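Local structure of acyl-coenzyme A oxidase 1 (5Y9D) at residues A[113-118]-A[315-320]; A[109-114]-A[377-382]. The protein catalyses the FAD-dependent oxidation of acyl-CoA to trans-2-enoyl-CoA, passing electrons to oxygen to give hydrogen peroxide in peroxisomal fatty acid beta-oxidation. One frame throughout, in Å; residues are numbered along the deposited sequence.

Contact 1: residues A[113-118]-A[315-320]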
# COMPACT_ATOMS: atom_id res chain seq x y z
N ARG A 113 23.86 -11.16 4.86
CA ARG A 113 23.51 -10.90 6.26
C ARG A 113 22.56 -9.72 6.38
O ARG A 113 21.64 -9.73 7.19
CB ARG A 113 24.77 -10.65 7.04
CG ARG A 113 24.58 -10.66 8.52
CD ARG A 113 25.90 -10.27 9.15
NE ARG A 113 26.96 -11.18 8.75
CZ ARG A 113 27.05 -12.44 9.15
NH1 ARG A 113 26.14 -12.95 9.95
NH2 ARG A 113 28.05 -13.21 8.76
N ALA A 114 22.77 -8.73 5.55
CA ALA A 114 21.87 -7.57 5.49
C ALA A 114 20.47 -7.93 4.90
O ALA A 114 19.44 -7.61 5.49
CB ALA A 114 22.54 -6.44 4.71
N GLN A 115 20.45 -8.64 3.79
CA GLN A 115 19.18 -9.07 3.18
C GLN A 115 18.34 -9.94 4.10
O GLN A 115 17.16 -9.66 4.32
CB GLN A 115 19.46 -9.79 1.86
CG GLN A 115 19.98 -8.87 0.78
CD GLN A 115 20.70 -9.58 -0.35
OE1 GLN A 115 20.66 -10.82 -0.50
NE2 GLN A 115 21.33 -8.78 -1.19
N LEU A 116 18.96 -10.97 4.68
CA LEU A 116 18.24 -11.89 5.57
C LEU A 116 17.70 -11.20 6.83
O LEU A 116 16.58 -11.49 7.29
CB LEU A 116 19.13 -13.04 5.97
CG LEU A 116 19.67 -13.88 4.81
CD1 LEU A 116 20.93 -14.63 5.25
CD2 LEU A 116 18.62 -14.84 4.31
N HIS A 117 18.48 -10.29 7.39
CA HIS A 117 18.06 -9.58 8.60
C HIS A 117 16.96 -8.56 8.30
O HIS A 117 16.11 -8.29 9.15
CB HIS A 117 19.26 -8.93 9.23
CG HIS A 117 18.99 -8.26 10.52
ND1 HIS A 117 18.02 -8.70 11.40
CD2 HIS A 117 19.55 -7.18 11.09
CE1 HIS A 117 18.00 -7.92 12.46
NE2 HIS A 117 18.91 -6.98 12.30
N GLY A 118 16.96 -8.03 7.08
CA GLY A 118 15.96 -7.05 6.64
C GLY A 118 14.59 -7.64 6.44
O GLY A 118 13.59 -6.91 6.39
N MET A 315 18.55 -4.44 -3.50
CA MET A 315 17.07 -4.32 -3.44
C MET A 315 16.25 -5.33 -4.27
O MET A 315 15.05 -5.52 -4.00
CB MET A 315 16.63 -2.91 -3.78
CG MET A 315 16.84 -1.98 -2.62
SD MET A 315 16.63 -0.26 -3.08
CE MET A 315 17.89 0.48 -2.07
N ILE A 316 16.87 -5.98 -5.25
CA ILE A 316 16.17 -6.98 -6.00
C ILE A 316 16.00 -8.19 -5.06
O ILE A 316 14.95 -8.82 -5.02
CB ILE A 316 16.87 -7.34 -7.31
CG1 ILE A 316 17.05 -6.11 -8.20
CG2 ILE A 316 16.04 -8.32 -8.13
CD1 ILE A 316 18.25 -6.22 -9.12
N ALA A 317 17.00 -8.48 -4.26
CA ALA A 317 16.96 -9.59 -3.32
C ALA A 317 16.01 -9.31 -2.18
O ALA A 317 15.23 -10.18 -1.80
CB ALA A 317 18.36 -9.89 -2.79
N ASP A 318 16.06 -8.10 -1.60
CA ASP A 318 15.11 -7.77 -0.55
C ASP A 318 13.73 -8.08 -1.04
O ASP A 318 12.98 -8.72 -0.34
CB ASP A 318 15.15 -6.30 -0.13
CG ASP A 318 16.51 -5.83 0.31
OD1 ASP A 318 17.31 -6.66 0.79
OD2 ASP A 318 16.76 -4.61 0.14
N SER A 319 13.39 -7.65 -2.25
CA SER A 319 12.08 -7.90 -2.79
C SER A 319 11.73 -9.39 -2.74
O SER A 319 10.64 -9.74 -2.34
CB SER A 319 11.98 -7.38 -4.23
OG SER A 319 12.12 -5.98 -4.30
N PHE A 320 12.65 -10.25 -3.15
CA PHE A 320 12.45 -11.69 -2.95
C PHE A 320 12.29 -12.05 -1.48
O PHE A 320 11.31 -12.68 -1.09
CB PHE A 320 13.61 -12.50 -3.52
CG PHE A 320 13.64 -13.95 -3.07
CD1 PHE A 320 12.73 -14.87 -3.57
CD2 PHE A 320 14.60 -14.40 -2.18
CE1 PHE A 320 12.78 -16.21 -3.17
CE2 PHE A 320 14.66 -15.74 -1.79
CZ PHE A 320 13.74 -16.65 -2.28
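A317 meets Q115 methyl to amide: CB of A317 sits over the flat face of the glutamine amide, 3.4 Å from CD of Q115 and almost as near to both its oxygen and its nitrogen. The contact is nonpolar in kind, since the amide presents its plane here; its NE2 instead donates to the hydroxyl of S314, one residue before the segment 315-320. With CG of Q115 beside its own backbone N (chi1 -69°) and the chain extended beyond, the amide is laid against the alanine.

D318 follows and approaches the same glutamine nearer the backbone. OD1 of D318 lies 3.5 Å from CG of Q115, the aspartate coming in roughly perpendicular to the glutamine chain, its carboxylate plane 78° from the amide. This carboxylate is buried but well supplied: OD1 forms a salt bridge with R125, and OD2 accepts from Q460. No hydrogen bond joins the segments themselves, so close packing carries the contact, with CA of Q115 only 5.7 Å from CA of D318.

One residue on, OG of S319 turns back to its own helix and donates to O of M315 (3.0 Å). This is helix-helix packing between the N-terminal helical domain and the C-alpha1 helices of the acyl-CoA oxidase fold; M315 also touches E464, the probable proton acceptor. Around helix 306-334, helix 107-118 faces A317 and D318, helix 400-437 lies against M315 and S319, and helix 355-391 against I316 and F320.

Contact 2: residues A[109-114]-A[377-382]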
# COMPACT_ATOMS: atom_id res chain seq x y z
N LEU A 109 28.73 -12.52 1.91
CA LEU A 109 28.21 -12.58 3.29
C LEU A 109 27.58 -11.28 3.76
O LEU A 109 26.54 -11.29 4.41
CB LEU A 109 29.29 -13.03 4.29
CG LEU A 109 29.83 -14.45 4.10
CD1 LEU A 109 30.35 -15.05 5.39
CD2 LEU A 109 28.77 -15.38 3.53
N SER A 110 28.18 -10.15 3.40
CA SER A 110 27.71 -8.86 3.85
C SER A 110 26.35 -8.63 3.23
O SER A 110 25.39 -8.38 3.94
CB SER A 110 28.74 -7.76 3.52
OG SER A 110 28.17 -6.49 3.22
N LEU A 111 26.26 -8.78 1.91
CA LEU A 111 24.97 -8.68 1.22
C LEU A 111 23.93 -9.54 1.94
O LEU A 111 22.86 -9.04 2.34
CB LEU A 111 25.09 -9.13 -0.24
CG LEU A 111 25.78 -8.13 -1.20
CD1 LEU A 111 26.21 -8.78 -2.51
CD2 LEU A 111 24.89 -6.91 -1.47
N TRP A 112 24.26 -10.83 2.11
CA TRP A 112 23.30 -11.80 2.61
C TRP A 112 22.92 -11.56 4.04
O TRP A 112 21.79 -11.68 4.42
CB TRP A 112 23.80 -13.23 2.41
CG TRP A 112 23.77 -13.69 0.94
CD1 TRP A 112 23.23 -13.01 -0.15
CD2 TRP A 112 24.23 -14.93 0.44
NE1 TRP A 112 23.36 -13.76 -1.28
CE2 TRP A 112 23.98 -14.94 -0.96
CE3 TRP A 112 24.88 -16.02 1.01
CZ2 TRP A 112 24.34 -16.01 -1.78
CZ3 TRP A 112 25.24 -17.10 0.19
CH2 TRP A 112 24.96 -17.09 -1.18
N ARG A 113 23.86 -11.16 4.86
CA ARG A 113 23.51 -10.90 6.26
C ARG A 113 22.56 -9.72 6.38
O ARG A 113 21.64 -9.73 7.19
CB ARG A 113 24.77 -10.65 7.04
CG ARG A 113 24.58 -10.66 8.52
CD ARG A 113 25.90 -10.27 9.15
NE ARG A 113 26.96 -11.18 8.75
CZ ARG A 113 27.05 -12.44 9.15
NH1 ARG A 113 26.14 -12.95 9.95
NH2 ARG A 113 28.05 -13.21 8.76
N ALA A 114 22.77 -8.73 5.55
CA ALA A 114 21.87 -7.57 5.49
C ALA A 114 20.47 -7.93 4.90
O ALA A 114 19.44 -7.61 5.49
CB ALA A 114 22.54 -6.44 4.71
N GLU A 377 21.20 -13.06 -10.92
CA GLU A 377 21.93 -12.54 -12.08
C GLU A 377 22.59 -11.22 -11.72
O GLU A 377 23.80 -11.06 -11.79
CB GLU A 377 21.00 -12.32 -13.26
CG GLU A 377 20.43 -13.60 -13.85
CD GLU A 377 19.45 -13.33 -14.99
OE1 GLU A 377 18.57 -12.44 -14.83
OE2 GLU A 377 19.56 -14.03 -16.03
N ALA A 378 21.76 -10.28 -11.30
CA ALA A 378 22.20 -8.95 -11.00
C ALA A 378 23.37 -9.01 -10.03
O ALA A 378 24.38 -8.36 -10.27
CB ALA A 378 21.03 -8.13 -10.44
N GLN A 379 23.25 -9.83 -8.98
CA GLN A 379 24.30 -10.01 -7.94
C GLN A 379 25.64 -10.50 -8.50
O GLN A 379 26.70 -9.95 -8.17
CB GLN A 379 23.82 -10.98 -6.85
CG GLN A 379 24.67 -11.06 -5.58
CD GLN A 379 24.30 -12.27 -4.68
OE1 GLN A 379 23.11 -12.55 -4.42
NE2 GLN A 379 25.32 -12.99 -4.23
N LYS A 380 25.57 -11.54 -9.33
CA LYS A 380 26.77 -12.13 -9.95
C LYS A 380 27.50 -11.07 -10.76
O LYS A 380 28.72 -11.05 -10.77
CB LYS A 380 26.40 -13.32 -10.86
CG LYS A 380 27.53 -14.33 -11.07
CD LYS A 380 27.69 -15.26 -9.85
CE LYS A 380 28.99 -16.09 -9.86
NZ LYS A 380 29.33 -16.71 -8.54
N THR A 381 26.76 -10.17 -11.41
CA THR A 381 27.35 -9.12 -12.23
C THR A 381 27.93 -7.97 -11.40
O THR A 381 29.04 -7.54 -11.67
CB THR A 381 26.38 -8.60 -13.29
OG1 THR A 381 25.90 -9.70 -14.07
CG2 THR A 381 27.07 -7.62 -14.20
N TRP A 382 27.21 -7.51 -10.37
CA TRP A 382 27.78 -6.49 -9.48
C TRP A 382 29.11 -6.95 -8.87
O TRP A 382 30.07 -6.17 -8.81
CB TRP A 382 26.83 -6.10 -8.33
CG TRP A 382 27.61 -5.47 -7.21
CD1 TRP A 382 28.19 -6.10 -6.12
CD2 TRP A 382 27.96 -4.10 -7.10
NE1 TRP A 382 28.87 -5.20 -5.35
CE2 TRP A 382 28.74 -3.96 -5.92
CE3 TRP A 382 27.69 -2.98 -7.88
CZ2 TRP A 382 29.25 -2.73 -5.51
CZ3 TRP A 382 28.19 -1.75 -7.47
CH2 TRP A 382 28.96 -1.64 -6.29
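W112 and Q379 supply the one hydrogen bond between these two segments, and a weak one, from NE1 of the indole to OE1 of the glutamine at 3.4 Å. Its N-H...O angle of 160° is fairly straight, and the oxygen lies at the edge of the ring, near its plane. The amide is turned 82° from the indole, which places NE2 of Q379 off to one side of the ring plane, 3.6 Å from NE1 of W112.

The torsions show how so long a reach is made. CG of Q379 stands opposite its backbone N (chi1 -169°) and the chain runs on extended, carrying the amide across to the tryptophan. Nearer the backbone than the amide, the stem meets L111: CD1 of the leucine lies 4.1 Å from CG of Q379, and the leucine and the glutamine stem run antiparallel alongside one another.

The arrangement belongs to the acyl-CoA oxidase/dehydrogenase fold, in which an N-terminal helical domain packs on the C-terminal helical bundle; helix 107-118 comes from the former and helix 355-391 from the latter. Their nearest CA atoms within these segments, those of L111 and Q379, are 9.3 Å apart, a separation that side chains alone span. With Q379 cut back to an alanine, the indole N-H is likely to lose this acceptor and a gap to open beside CD1 of L111.

Helix 306-334 touches both partners, through S314 against L111 and through I309 and R310 against W382. On another flank the indole of W112 rests on E57 and V61 of helix 55-70, while E377 is hydrogen-bonded through OE1 to S576.

Overall arrangement
Contacts 1 and 2 start from the same helix, 107-118, and their centres lie about 9 Å apart. Their ranges overlap at R113 and A114, though the touching residues differ: Q115 in contact 1, L111 and W112 in contact 2. The second segments lie on helices 306-334 and 355-391, consecutive helices of the chain, which also touch directly, CD1 of I316 lying 3.6 Å from CB of A378; this closes a three-helix cluster. One N-terminal helix is thus fastened to two helices of the C-alpha1 region across the intervening beta domain in sequence. Contact 1 is nearer the chain centre, with D318 about 8 Å, side chain to side chain, from E464.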